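Side-chain contacts in arabinogalactan endo-1,4-beta-galactosidase (Ignisphaera aggregans, PDB 7OSK), which probably cleaves beta-1,4-galactosidic linkages within arabinogalactan chains, the present chain being the calcium-binding family 53 glycosidase domain of a longer protein: residues W90-V95 with M185-N190; C112-M117 with Y170-Y175; A215-V220 with G252-V257; V230-G235 with L289-A294. One frame throughout, in Å; residues are numbered along the deposited sequence.

Interaction 1 of 4, residues W90-V95 with M185-N190; sequences WIRLRV and MVQIGN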
loop_
_atom_site.group_PDB
_atom_site.type_symbol
_atom_site.label_atom_id
_atom_site.label_comp_id
_atom_site.label_asym_id
_atom_site.label_seq_id
_atom_site.Cartn_x
_atom_site.Cartn_y
_atom_site.Cartn_z
ATOM N N TRP A 90 10.101 -5.339 3.389
ATOM C CA TRP A 90 9.080 -4.497 4.008
ATOM C C TRP A 90 7.679 -5.051 3.785
ATOM O O TRP A 90 7.408 -5.695 2.770
ATOM C CB TRP A 90 9.156 -3.070 3.463
ATOM C CG TRP A 90 10.152 -2.208 4.161
ATOM C CD1 TRP A 90 11.507 -2.242 4.021
ATOM C CD2 TRP A 90 9.871 -1.167 5.104
ATOM N NE1 TRP A 90 12.090 -1.289 4.824
ATOM C CE2 TRP A 90 11.105 -0.616 5.498
ATOM C CE3 TRP A 90 8.695 -0.650 5.654
ATOM C CZ2 TRP A 90 11.197 0.427 6.419
ATOM C CZ3 TRP A 90 8.788 0.386 6.568
ATOM C CH2 TRP A 90 10.031 0.913 6.941
ATOM N N ILE A 91 6.800 -4.784 4.747
ATOM C CA ILE A 91 5.407 -5.207 4.687
ATOM C C ILE A 91 4.495 -3.999 4.872
ATOM O O ILE A 91 4.660 -3.224 5.817
ATOM C CB ILE A 91 5.084 -6.264 5.771
ATOM C CG1 ILE A 91 6.019 -7.472 5.651
ATOM C CG2 ILE A 91 3.627 -6.705 5.679
ATOM C CD1 ILE A 91 5.885 -8.245 4.347
ATOM N N ARG A 92 3.536 -3.845 3.965
ATOM C CA ARG A 92 2.556 -2.767 4.052
ATOM C C ARG A 92 1.176 -3.340 4.343
ATOM O O ARG A 92 0.730 -4.271 3.678
ATOM C CB ARG A 92 2.535 -1.952 2.758
ATOM C CG ARG A 92 1.547 -0.796 2.753
ATOM C CD ARG A 92 1.688 0.028 1.481
ATOM N NE ARG A 92 0.765 1.165 1.443
ATOM C CZ ARG A 92 -0.420 1.161 0.836
ATOM N NH1 ARG A 92 -0.854 0.078 0.204
ATOM N NH2 ARG A 92 -1.176 2.247 0.859
ATOM N N LEU A 93 0.511 -2.780 5.350
ATOM C CA LEU A 93 -0.810 -3.246 5.761
ATOM C C LEU A 93 -1.765 -2.078 5.948
ATOM O O LEU A 93 -1.437 -1.102 6.621
ATOM C CB LEU A 93 -0.718 -4.046 7.064
ATOM C CG LEU A 93 0.114 -5.329 7.048
ATOM C CD1 LEU A 93 0.286 -5.853 8.461
ATOM C CD2 LEU A 93 -0.528 -6.382 6.158
ATOM N N ARG A 94 -2.948 -2.182 5.350
ATOM C CA ARG A 94 -4.000 -1.200 5.575
ATOM C C ARG A 94 -4.791 -1.587 6.817
ATOM O O ARG A 94 -4.858 -2.762 7.173
ATOM C CB ARG A 94 -4.929 -1.094 4.361
ATOM C CG ARG A 94 -5.625 -2.389 3.983
ATOM C CD ARG A 94 -6.631 -2.173 2.863
ATOM N NE ARG A 94 -7.199 -3.434 2.388
ATOM C CZ ARG A 94 -6.639 -4.214 1.467
ATOM N NH1 ARG A 94 -5.483 -3.874 0.909
ATOM N NH2 ARG A 94 -7.235 -5.340 1.103
ATOM N N VAL A 95 -5.380 -0.592 7.473
ATOM C CA VAL A 95 -6.174 -0.823 8.675
ATOM C C VAL A 95 -7.479 -0.035 8.613
ATOM O O VAL A 95 -7.472 1.197 8.565
ATOM C CB VAL A 95 -5.394 -0.432 9.958
ATOM C CG1 VAL A 95 -6.275 -0.573 11.195
ATOM C CG2 VAL A 95 -4.143 -1.283 10.105
ATOM N N MET A 185 6.809 3.016 9.802
ATOM C CA MET A 185 6.198 4.111 9.055
ATOM C C MET A 185 4.679 4.073 9.147
ATOM O O MET A 185 4.070 3.006 9.121
ATOM C CB MET A 185 6.628 4.058 7.590
ATOM C CG MET A 185 8.085 4.403 7.391
ATOM S SD MET A 185 8.596 4.511 5.670
ATOM C CE MET A 185 10.260 5.141 5.890
ATOM N N VAL A 186 4.076 5.251 9.252
ATOM C CA VAL A 186 2.626 5.378 9.284
ATOM C C VAL A 186 2.158 6.235 8.115
ATOM O O VAL A 186 2.783 7.235 7.767
ATOM C CB VAL A 186 2.144 5.985 10.618
ATOM C CG1 VAL A 186 0.657 6.350 10.552
ATOM C CG2 VAL A 186 2.404 5.008 11.755
ATOM N N GLN A 187 1.048 5.820 7.516
ATOM C CA GLN A 187 0.487 6.499 6.357
ATOM C C GLN A 187 -0.856 7.131 6.706
ATOM O O GLN A 187 -1.871 6.447 6.831
ATOM C CB GLN A 187 0.362 5.507 5.197
ATOM C CG GLN A 187 -0.566 5.934 4.076
ATOM C CD GLN A 187 -0.457 5.063 2.827
ATOM O OE1 GLN A 187 -1.318 5.131 1.950
ATOM N NE2 GLN A 187 0.595 4.250 2.736
ATOM N N ILE A 188 -0.841 8.450 6.863
ATOM C CA ILE A 188 -2.013 9.192 7.313
ATOM C C ILE A 188 -3.052 9.277 6.198
ATOM O O ILE A 188 -3.032 10.199 5.381
ATOM C CB ILE A 188 -1.642 10.627 7.774
ATOM C CG1 ILE A 188 -0.430 10.614 8.712
ATOM C CG2 ILE A 188 -2.832 11.300 8.448
ATOM C CD1 ILE A 188 -0.638 9.841 10.001
ATOM N N GLY A 189 -3.960 8.307 6.168
ATOM C CA GLY A 189 -4.969 8.240 5.128
ATOM C C GLY A 189 -4.437 7.523 3.902
ATOM O O GLY A 189 -3.223 7.390 3.745
ATOM N N ASN A 190 -5.338 7.059 3.038
ATOM C CA ASN A 190 -4.935 6.375 1.810
ATOM C C ASN A 190 -5.334 7.164 0.573
ATOM O O ASN A 190 -6.521 7.372 0.314
ATOM C CB ASN A 190 -5.541 4.972 1.733
ATOM C CG ASN A 190 -4.900 4.124 0.646
ATOM O OD1 ASN A 190 -3.743 3.723 0.765
ATOM N ND2 ASN A 190 -5.647 3.851 -0.419
#
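Apolar contact between Trp90 and Met185 occupies one end of this pairing, and a polar group centred on Arg92 the other. Met185 is extended beyond CG and crosses the indole at about a right angle. Its CG lies 4.0 Å from Trp90 CH2, and its SD is 4.8 Å from the centroid of the six-membered ring. The sulfur stands 45° off the ring normal, an oblique Met-aromatic contact that meets the benzo end of the indole.

The polar contacts depend on the reach of Arg92. With CG anti to the backbone N (chi1 -180°) and the chain straight as far as NE, the guanidinium is carried across the barrel interior to Gln187 of strand 185-188 and Asn190 in the loop that follows. Asn190 OD1 lies in the guanidinium plane and accepts a weak, bent hydrogen bond from Arg92 NH2 at 3.0 Å, the N-H...O angle being 126°. Gln187 CD is 3.5 Å from Arg92 NH2, its amide plane tilted from the guanidinium. Stronger bonds lie elsewhere: Arg92 NH1 forms salt bridges with Asp55 and Glu292, and Asn190 ND2 donates to Ala142 O.

Both strands belong to the parallel TIM barrel, and Asn190 lies at its C-terminal end, where the active site is expected. Strand 130-135 runs between them, Leu132 touching Arg92 and Met185, while Phe350 of strand 346-352 packs on Trp90 and Arg92.

Interaction 2 of 4, residues C112-M117 with Y170-Y175; sequences CDLPRM and YNALKY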
loop_
_atom_site.group_PDB
_atom_site.type_symbol
_atom_site.label_atom_id
_atom_site.label_comp_id
_atom_site.label_asym_id
_atom_site.label_seq_id
_atom_site.Cartn_x
_atom_site.Cartn_y
_atom_site.Cartn_z
ATOM N N CYS A 112 -9.628 -5.978 7.215
ATOM C CA CYS A 112 -8.366 -5.535 7.790
ATOM C C CYS A 112 -8.534 -4.673 9.040
ATOM O O CYS A 112 -8.101 -3.521 9.065
ATOM C CB CYS A 112 -7.576 -4.762 6.733
ATOM S SG CYS A 112 -7.356 -5.679 5.196
ATOM N N ASP A 113 -9.149 -5.230 10.077
ATOM C CA ASP A 113 -9.289 -4.511 11.337
ATOM C C ASP A 113 -7.978 -4.582 12.116
ATOM O O ASP A 113 -7.082 -5.351 11.769
ATOM C CB ASP A 113 -10.450 -5.071 12.167
ATOM C CG ASP A 113 -10.229 -6.509 12.596
ATOM O OD1 ASP A 113 -9.397 -7.195 11.973
ATOM O OD2 ASP A 113 -10.898 -6.953 13.555
ATOM N N LEU A 114 -7.876 -3.777 13.168
ATOM C CA LEU A 114 -6.617 -3.604 13.888
ATOM C C LEU A 114 -6.104 -4.896 14.538
ATOM O O LEU A 114 -4.908 -5.180 14.472
ATOM C CB LEU A 114 -6.773 -2.511 14.949
ATOM C CG LEU A 114 -5.508 -2.090 15.698
ATOM C CD1 LEU A 114 -4.549 -1.359 14.767
ATOM C CD2 LEU A 114 -5.868 -1.224 16.898
ATOM N N PRO A 115 -6.995 -5.683 15.171
ATOM C CA PRO A 115 -6.515 -6.930 15.781
ATOM C C PRO A 115 -5.910 -7.919 14.780
ATOM O O PRO A 115 -4.869 -8.503 15.080
ATOM C CB PRO A 115 -7.779 -7.517 16.419
ATOM C CG PRO A 115 -8.653 -6.349 16.663
ATOM C CD PRO A 115 -8.408 -5.428 15.508
ATOM N N ARG A 116 -6.545 -8.106 13.624
ATOM C CA ARG A 116 -6.046 -9.054 12.627
ATOM C C ARG A 116 -4.792 -8.533 11.931
ATOM O O ARG A 116 -3.880 -9.301 11.630
ATOM C CB ARG A 116 -7.124 -9.366 11.584
ATOM C CG ARG A 116 -6.583 -9.995 10.305
ATOM C CD ARG A 116 -7.626 -10.822 9.558
ATOM N NE ARG A 116 -8.966 -10.236 9.602
ATOM C CZ ARG A 116 -10.011 -10.760 10.242
ATOM N NH1 ARG A 116 -9.909 -11.904 10.912
ATOM N NH2 ARG A 116 -11.178 -10.132 10.208
ATOM N N MET A 117 -4.749 -7.231 11.674
ATOM C CA MET A 117 -3.606 -6.627 11.001
ATOM C C MET A 117 -2.390 -6.562 11.914
ATOM O O MET A 117 -1.259 -6.712 11.460
ATOM C CB MET A 117 -3.959 -5.224 10.508
ATOM C CG MET A 117 -4.931 -5.204 9.342
ATOM S SD MET A 117 -4.258 -5.971 7.854
ATOM C CE MET A 117 -4.944 -7.624 7.972
ATOM N N TYR A 170 -3.849 7.223 18.562
ATOM C CA TYR A 170 -2.985 7.025 19.714
ATOM C C TYR A 170 -3.158 5.615 20.258
ATOM O O TYR A 170 -2.194 4.858 20.365
ATOM C CB TYR A 170 -3.287 8.057 20.804
ATOM C CG TYR A 170 -2.463 7.870 22.056
ATOM C CD1 TYR A 170 -1.167 8.360 22.139
ATOM C CD2 TYR A 170 -2.981 7.199 23.157
ATOM C CE1 TYR A 170 -0.409 8.187 23.280
ATOM C CE2 TYR A 170 -2.233 7.021 24.302
ATOM C CZ TYR A 170 -0.947 7.518 24.360
ATOM O OH TYR A 170 -0.197 7.342 25.500
ATOM N N ASN A 171 -4.398 5.267 20.586
ATOM C CA ASN A 171 -4.714 3.946 21.113
ATOM C C ASN A 171 -4.426 2.846 20.096
ATOM O O ASN A 171 -4.034 1.741 20.466
ATOM C CB ASN A 171 -6.179 3.888 21.547
ATOM C CG ASN A 171 -6.432 4.620 22.855
ATOM O OD1 ASN A 171 -5.619 4.568 23.778
ATOM N ND2 ASN A 171 -7.568 5.305 22.940
ATOM N N ALA A 172 -4.624 3.150 18.815
ATOM C CA ALA A 172 -4.326 2.194 17.754
ATOM C C ALA A 172 -2.848 1.824 17.782
ATOM O O ALA A 172 -2.504 0.649 17.861
ATOM C CB ALA A 172 -4.706 2.755 16.396
ATOM N N LEU A 173 -1.977 2.827 17.734
ATOM C CA LEU A 173 -0.538 2.578 17.729
ATOM C C LEU A 173 -0.050 2.078 19.088
ATOM O O LEU A 173 0.930 1.338 19.161
ATOM C CB LEU A 173 0.221 3.842 17.325
ATOM C CG LEU A 173 -0.010 4.309 15.882
ATOM C CD1 LEU A 173 0.709 5.617 15.620
ATOM C CD2 LEU A 173 0.433 3.257 14.876
ATOM N N LYS A 174 -0.734 2.475 20.159
ATOM C CA LYS A 174 -0.425 1.946 21.485
ATOM C C LYS A 174 -0.751 0.457 21.550
ATOM O O LYS A 174 -0.103 -0.296 22.277
ATOM C CB LYS A 174 -1.197 2.699 22.573
ATOM C CG LYS A 174 -0.386 3.762 23.307
ATOM C CD LYS A 174 0.741 3.142 24.127
ATOM C CE LYS A 174 1.534 4.196 24.878
ATOM N NZ LYS A 174 2.774 3.626 25.469
ATOM N N TYR A 175 -1.762 0.042 20.791
ATOM C CA TYR A 175 -2.141 -1.364 20.717
ATOM C C TYR A 175 -1.064 -2.171 19.993
ATOM O O TYR A 175 -0.672 -3.249 20.449
ATOM C CB TYR A 175 -3.497 -1.515 20.014
ATOM C CG TYR A 175 -3.935 -2.943 19.775
ATOM C CD1 TYR A 175 -3.562 -3.619 18.620
ATOM C CD2 TYR A 175 -4.733 -3.610 20.694
ATOM C CE1 TYR A 175 -3.963 -4.920 18.391
ATOM C CE2 TYR A 175 -5.140 -4.915 20.473
ATOM C CZ TYR A 175 -4.751 -5.565 19.320
ATOM O OH TYR A 175 -5.153 -6.863 19.094
#
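The two backbones come nearest at Leu114 and Ala172, whose CA atoms are 7.3 Å apart, where the first turn of helix 114-126 faces the C-terminal part of helix 158-178. Leu114 supplies most of the contact from its side. Its CG is anti to the backbone N (chi1 -174°), which sends CD2 into the angle between Ala172 and Tyr175. Leu114 CD2 lies 3.8 Å from Ala172 CA and 3.7 Å from Tyr175 CD1, so a single branch touches both the helix backbone and the aromatic ring.

Tyr175 answers from the other helix. Its side chain slides past Leu114 in the opposite direction, the ring meeting CD2 obliquely, and the phenol reaches Pro115, with Tyr175 OH 3.6 Å from Pro115 CA and 3.8 Å from Pro115 CB. The contact is thus apolar near Ala172 and ends at the exposed proline. The turn that presents Leu114 and Pro115 starts at Asp113, the N-cap, whose OD1 accepts a weak capping bond from Arg116 N at 3.4 Å.

In the barrel these are consecutive outer helices, following strands 90-95 and 130-135 respectively. Leu114 also packs on Val95, which ties the helix start to its own strand, and Tyr175 stacks on His179 one turn further along. On another side of helix 158-178, Leu173 rests on Val220 and Val223 of helix 206-223, next in the outer layer.

Interaction 3 of 4, residues A215-V220 with G252-V257; sequences AAISAV and GVSFDV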
loop_
_atom_site.group_PDB
_atom_site.type_symbol
_atom_site.label_atom_id
_atom_site.label_comp_id
_atom_site.label_asym_id
_atom_site.label_seq_id
_atom_site.Cartn_x
_atom_site.Cartn_y
_atom_site.Cartn_z
ATOM N N ALA A 215 -3.907 16.330 13.551
ATOM C CA ALA A 215 -4.377 15.633 14.746
ATOM C C ALA A 215 -3.890 14.189 14.785
ATOM O O ALA A 215 -3.461 13.694 15.830
ATOM C CB ALA A 215 -5.889 15.673 14.811
ATOM N N ALA A 216 -3.970 13.513 13.645
ATOM C CA ALA A 216 -3.479 12.147 13.537
ATOM C C ALA A 216 -1.975 12.105 13.758
ATOM O O ALA A 216 -1.470 11.246 14.476
ATOM C CB ALA A 216 -3.828 11.565 12.185
ATOM N N ILE A 217 -1.262 13.042 13.142
ATOM C CA ILE A 217 0.189 13.090 13.255
ATOM C C ILE A 217 0.613 13.331 14.703
ATOM O O ILE A 217 1.552 12.702 15.185
ATOM C CB ILE A 217 0.788 14.179 12.342
ATOM C CG1 ILE A 217 0.511 13.833 10.879
ATOM C CG2 ILE A 217 2.293 14.303 12.559
ATOM C CD1 ILE A 217 0.828 14.942 9.907
ATOM N N SER A 218 -0.077 14.232 15.397
ATOM C CA SER A 218 0.220 14.485 16.803
ATOM C C SER A 218 0.103 13.199 17.607
ATOM O O SER A 218 0.869 12.970 18.541
ATOM C CB SER A 218 -0.715 15.548 17.383
ATOM O OG SER A 218 -0.308 16.850 17.000
ATOM N N ALA A 219 -0.855 12.356 17.233
ATOM C CA ALA A 219 -1.071 11.097 17.929
ATOM C C ALA A 219 0.108 10.152 17.719
ATOM O O ALA A 219 0.599 9.547 18.671
ATOM C CB ALA A 219 -2.364 10.446 17.460
ATOM N N VAL A 220 0.563 10.036 16.475
ATOM C CA VAL A 220 1.665 9.141 16.139
ATOM C C VAL A 220 2.928 9.489 16.922
ATOM O O VAL A 220 3.589 8.610 17.479
ATOM C CB VAL A 220 1.997 9.188 14.633
ATOM C CG1 VAL A 220 3.151 8.238 14.307
ATOM C CG2 VAL A 220 0.772 8.847 13.802
ATOM N N GLY A 252 1.792 23.803 7.719
ATOM C CA GLY A 252 2.423 23.348 8.944
ATOM C C GLY A 252 2.367 21.844 9.126
ATOM O O GLY A 252 2.789 21.323 10.160
ATOM N N VAL A 253 1.844 21.143 8.125
ATOM C CA VAL A 253 1.776 19.688 8.179
ATOM C C VAL A 253 3.177 19.103 8.051
ATOM O O VAL A 253 3.810 19.200 6.999
ATOM C CB VAL A 253 0.865 19.113 7.070
ATOM C CG1 VAL A 253 0.869 17.586 7.100
ATOM C CG2 VAL A 253 -0.551 19.636 7.226
ATOM N N SER A 254 3.654 18.498 9.135
ATOM C CA SER A 254 4.977 17.893 9.157
ATOM C C SER A 254 4.895 16.413 8.807
ATOM O O SER A 254 4.183 15.647 9.457
ATOM C CB SER A 254 5.630 18.081 10.529
ATOM O OG SER A 254 4.823 17.538 11.559
ATOM N N PHE A 255 5.622 16.023 7.767
ATOM C CA PHE A 255 5.689 14.630 7.351
ATOM C C PHE A 255 7.047 14.361 6.724
ATOM O O PHE A 255 7.774 15.295 6.391
ATOM C CB PHE A 255 4.564 14.296 6.370
ATOM C CG PHE A 255 4.613 15.090 5.100
ATOM C CD1 PHE A 255 4.205 16.413 5.080
ATOM C CD2 PHE A 255 5.066 14.515 3.926
ATOM C CE1 PHE A 255 4.250 17.150 3.915
ATOM C CE2 PHE A 255 5.112 15.247 2.756
ATOM C CZ PHE A 255 4.703 16.565 2.750
ATOM N N ASP A 256 7.380 13.086 6.556
ATOM C CA ASP A 256 8.714 12.692 6.116
ATOM C C ASP A 256 8.714 12.119 4.703
ATOM O O ASP A 256 9.653 12.344 3.939
ATOM C CB ASP A 256 9.304 11.666 7.088
ATOM C CG ASP A 256 9.314 12.160 8.523
ATOM O OD1 ASP A 256 10.174 13.004 8.855
ATOM O OD2 ASP A 256 8.468 11.698 9.318
ATOM N N VAL A 257 7.658 11.386 4.358
ATOM C CA VAL A 257 7.625 10.639 3.106
ATOM C C VAL A 257 6.478 11.074 2.199
ATOM O O VAL A 257 5.360 11.301 2.661
ATOM C CB VAL A 257 7.495 9.123 3.363
ATOM C CG1 VAL A 257 7.692 8.340 2.072
ATOM C CG2 VAL A 257 8.503 8.674 4.409
#
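Ile217 carries the helix side of this contact by itself, and the chain at Val253 and Ser254 lies against it. The isoleucine, buried on helix 206-223, points its side chain at the connection that leads from outer helix 238-250 of the TIM barrel into the N-terminal end of strand 257-261. The helix after strand 185-188 is thereby packed against a later helix-to-strand connection. CG1 is anti to the carbonyl carbon (chi1 -64°) and CD1 continues in an extended line from it (chi2 170°), so that CD1 forms the leading tip while CG2 approaches as a second, shorter branch.

Ser254 buries the next largest area, and its closest approach is made by the backbone carbonyl. Its O is 3.5 Å from Ile217 CD1 and 3.9 Å from Ile217 CG2, so both methyls meet the same oxygen. The serine hydroxyl is more remote, with OG 4.2 Å from Ile217 CG2, at the exposed margin of the contact.

Val253 adds the purely hydrocarbon element. Its CG1 is 3.9 Å from Ile217 CD1, the two side chains crossing at about a right angle, and Val253 also packs on Leu248 of the helix that has just ended. That helix is closed by a Schellman motif at Gly252. Ile217 is backed from the barrel side by Ile188 of strand 185-188.

With neither a charge nor a hydrogen bond joining the two segments, the contact is van der Waals packing of methyl groups on a valine and a peptide carbonyl. It probably depends on fit and burial rather than on any directional bond.

Interaction 4 of 4, residues V230-G235 with L289-A294; sequences VIHLAG and LVAETA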
loop_
_atom_site.group_PDB
_atom_site.type_symbol
_atom_site.label_atom_id
_atom_site.label_comp_id
_atom_site.label_asym_id
_atom_site.label_seq_id
_atom_site.Cartn_x
_atom_site.Cartn_y
_atom_site.Cartn_z
ATOM N N VAL A 230 3.810 9.383 6.502
ATOM C CA VAL A 230 3.707 9.208 5.059
ATOM C C VAL A 230 2.435 9.848 4.517
ATOM O O VAL A 230 1.326 9.485 4.912
ATOM C CB VAL A 230 3.721 7.718 4.672
ATOM C CG1 VAL A 230 3.693 7.556 3.161
ATOM C CG2 VAL A 230 4.939 7.024 5.263
ATOM N N ILE A 231 2.614 10.804 3.613
ATOM C CA ILE A 231 1.506 11.406 2.883
ATOM C C ILE A 231 1.375 10.707 1.535
ATOM O O ILE A 231 2.266 10.799 0.687
ATOM C CB ILE A 231 1.714 12.922 2.684
ATOM C CG1 ILE A 231 1.699 13.648 4.034
ATOM C CG2 ILE A 231 0.651 13.503 1.757
ATOM C CD1 ILE A 231 0.389 13.531 4.805
ATOM N N HIS A 232 0.257 10.012 1.349
ATOM C CA HIS A 232 0.051 9.172 0.174
ATOM C C HIS A 232 -0.847 9.854 -0.849
ATOM O O HIS A 232 -1.934 10.329 -0.517
ATOM C CB HIS A 232 -0.551 7.828 0.599
ATOM C CG HIS A 232 -0.686 6.842 -0.515
ATOM N ND1 HIS A 232 -1.468 5.706 -0.412
ATOM C CD2 HIS A 232 -0.143 6.802 -1.755
ATOM C CE1 HIS A 232 -1.401 5.022 -1.533
ATOM N NE2 HIS A 232 -0.602 5.665 -2.370
ATOM N N LEU A 233 -0.374 9.903 -2.092
ATOM C CA LEU A 233 -1.143 10.462 -3.196
ATOM C C LEU A 233 -1.213 9.475 -4.353
ATOM O O LEU A 233 -0.336 8.626 -4.505
ATOM C CB LEU A 233 -0.528 11.781 -3.670
ATOM C CG LEU A 233 -0.575 12.953 -2.689
ATOM C CD1 LEU A 233 0.077 14.172 -3.318
ATOM C CD2 LEU A 233 -2.003 13.269 -2.268
ATOM N N ALA A 234 -2.259 9.598 -5.163
ATOM C CA ALA A 234 -2.464 8.718 -6.310
ATOM C C ALA A 234 -2.258 9.461 -7.629
ATOM O O ALA A 234 -2.633 10.628 -7.770
ATOM C CB ALA A 234 -3.853 8.110 -6.260
ATOM N N GLY A 235 -1.664 8.767 -8.595
ATOM C CA GLY A 235 -1.386 9.343 -9.897
ATOM C C GLY A 235 0.027 9.880 -9.983
ATOM O O GLY A 235 0.778 9.834 -9.005
ATOM N N LEU A 289 8.392 7.603 -2.092
ATOM C CA LEU A 289 7.970 6.214 -1.939
ATOM C C LEU A 289 6.865 5.846 -2.924
ATOM O O LEU A 289 6.034 6.681 -3.276
ATOM C CB LEU A 289 7.492 5.970 -0.502
ATOM C CG LEU A 289 6.909 4.593 -0.175
ATOM C CD1 LEU A 289 7.986 3.523 -0.236
ATOM C CD2 LEU A 289 6.241 4.609 1.191
ATOM N N VAL A 290 6.875 4.595 -3.373
ATOM C CA VAL A 290 5.754 4.033 -4.123
ATOM C C VAL A 290 4.948 3.133 -3.186
ATOM O O VAL A 290 5.331 1.991 -2.924
ATOM C CB VAL A 290 6.225 3.231 -5.357
ATOM C CG1 VAL A 290 5.031 2.677 -6.127
ATOM C CG2 VAL A 290 7.090 4.100 -6.262
ATOM N N ALA A 291 3.832 3.654 -2.682
ATOM C CA ALA A 291 3.018 2.937 -1.703
ATOM C C ALA A 291 2.222 1.812 -2.346
ATOM O O ALA A 291 1.951 0.793 -1.710
ATOM C CB ALA A 291 2.076 3.893 -0.996
ATOM N N GLU A 292 1.829 2.009 -3.600
ATOM C CA GLU A 292 1.062 1.002 -4.319
ATOM C C GLU A 292 1.447 0.954 -5.789
ATOM O O GLU A 292 1.588 1.984 -6.444
ATOM C CB GLU A 292 -0.441 1.268 -4.188
ATOM C CG GLU A 292 -0.984 1.118 -2.773
ATOM C CD GLU A 292 -2.497 1.273 -2.703
ATOM O OE1 GLU A 292 -3.142 1.368 -3.772
ATOM O OE2 GLU A 292 -3.040 1.300 -1.577
ATOM N N THR A 293 1.615 -0.261 -6.295
ATOM C CA THR A 293 1.864 -0.484 -7.710
ATOM C C THR A 293 1.667 -1.963 -8.007
ATOM O O THR A 293 1.836 -2.806 -7.125
ATOM C CB THR A 293 3.282 -0.041 -8.125
ATOM O OG1 THR A 293 3.438 -0.196 -9.540
ATOM C CG2 THR A 293 4.345 -0.860 -7.408
ATOM N N ALA A 294 1.299 -2.280 -9.243
ATOM C CA ALA A 294 1.094 -3.667 -9.631
ATOM C C ALA A 294 0.992 -3.811 -11.137
ATOM O O ALA A 294 0.794 -2.831 -11.852
ATOM C CB ALA A 294 -0.156 -4.222 -8.970
#
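This is a buried packing contact inside the TIM barrel, between strands 228-234 and 287-293, with strand 257-261 lying between them. Segments 230-234 and 289-293 run at 50° to one another, 8.1 Å apart at closest approach, and the CA atoms of His232 and Ala291 are 7.2 Å apart. Glu292 lies at the C-terminal end of its strand and close to Glu191, where related barrels carry their two catalytic acids, consistent with an active site here.

The imidazole of His232 carries the contact. CG is anti to the backbone N (chi1 -175°), and the ring reaches across to the other strand, where the methyl of Ala291 sits over one face. The result is a CH-pi contact, with Ala291 CB 3.6 Å from the centroid of the His232 ring and only 16° off the normal. Glu292 crosses at about a right angle, its OE2 near the ring plane, 4.1 Å from His232 CE1. Toward the N-terminal ends of the two strands, Val230 CG1 meets Leu289 CD2 at 4.4 Å, a looser apolar contact.

His232 NE2 is hydrogen-bonded with Ser261 OG, and ND1 makes a weak bond with Asn190 OD1. Glu292 OE1 is hydrogen-bonded to Tyr263 OH, OE2 forms a salt bridge with Arg92 NH1, and a hexane-1,6-diol, probably from the crystallisation liquor, lies near. Within the imidazole, the atom nearest Ala291 CB is His232 NE2, at 3.5 Å.

How the interactions relate
Interactions 1 and 4 lie in the barrel interior and each joins strands that are next but one, whereas interactions 2 and 3 belong to the outer layer, joining two helices in the one case and a helix to a connection in the other. The interior pair shares a polar network: Arg92 NH1 forms a salt bridge with Glu292 OE2 at 3.1 Å. The outer contacts are apolar and partly exposed at their margins. Strand 185-188 packs on helix 206-223 through Ile188 and Ala216, linking interactions 1 and 3, while Val257 pairs with Ile231 to link 3 and 4. Interactions 2 and 4 do not touch, their nearest atoms being about 10 Å apart.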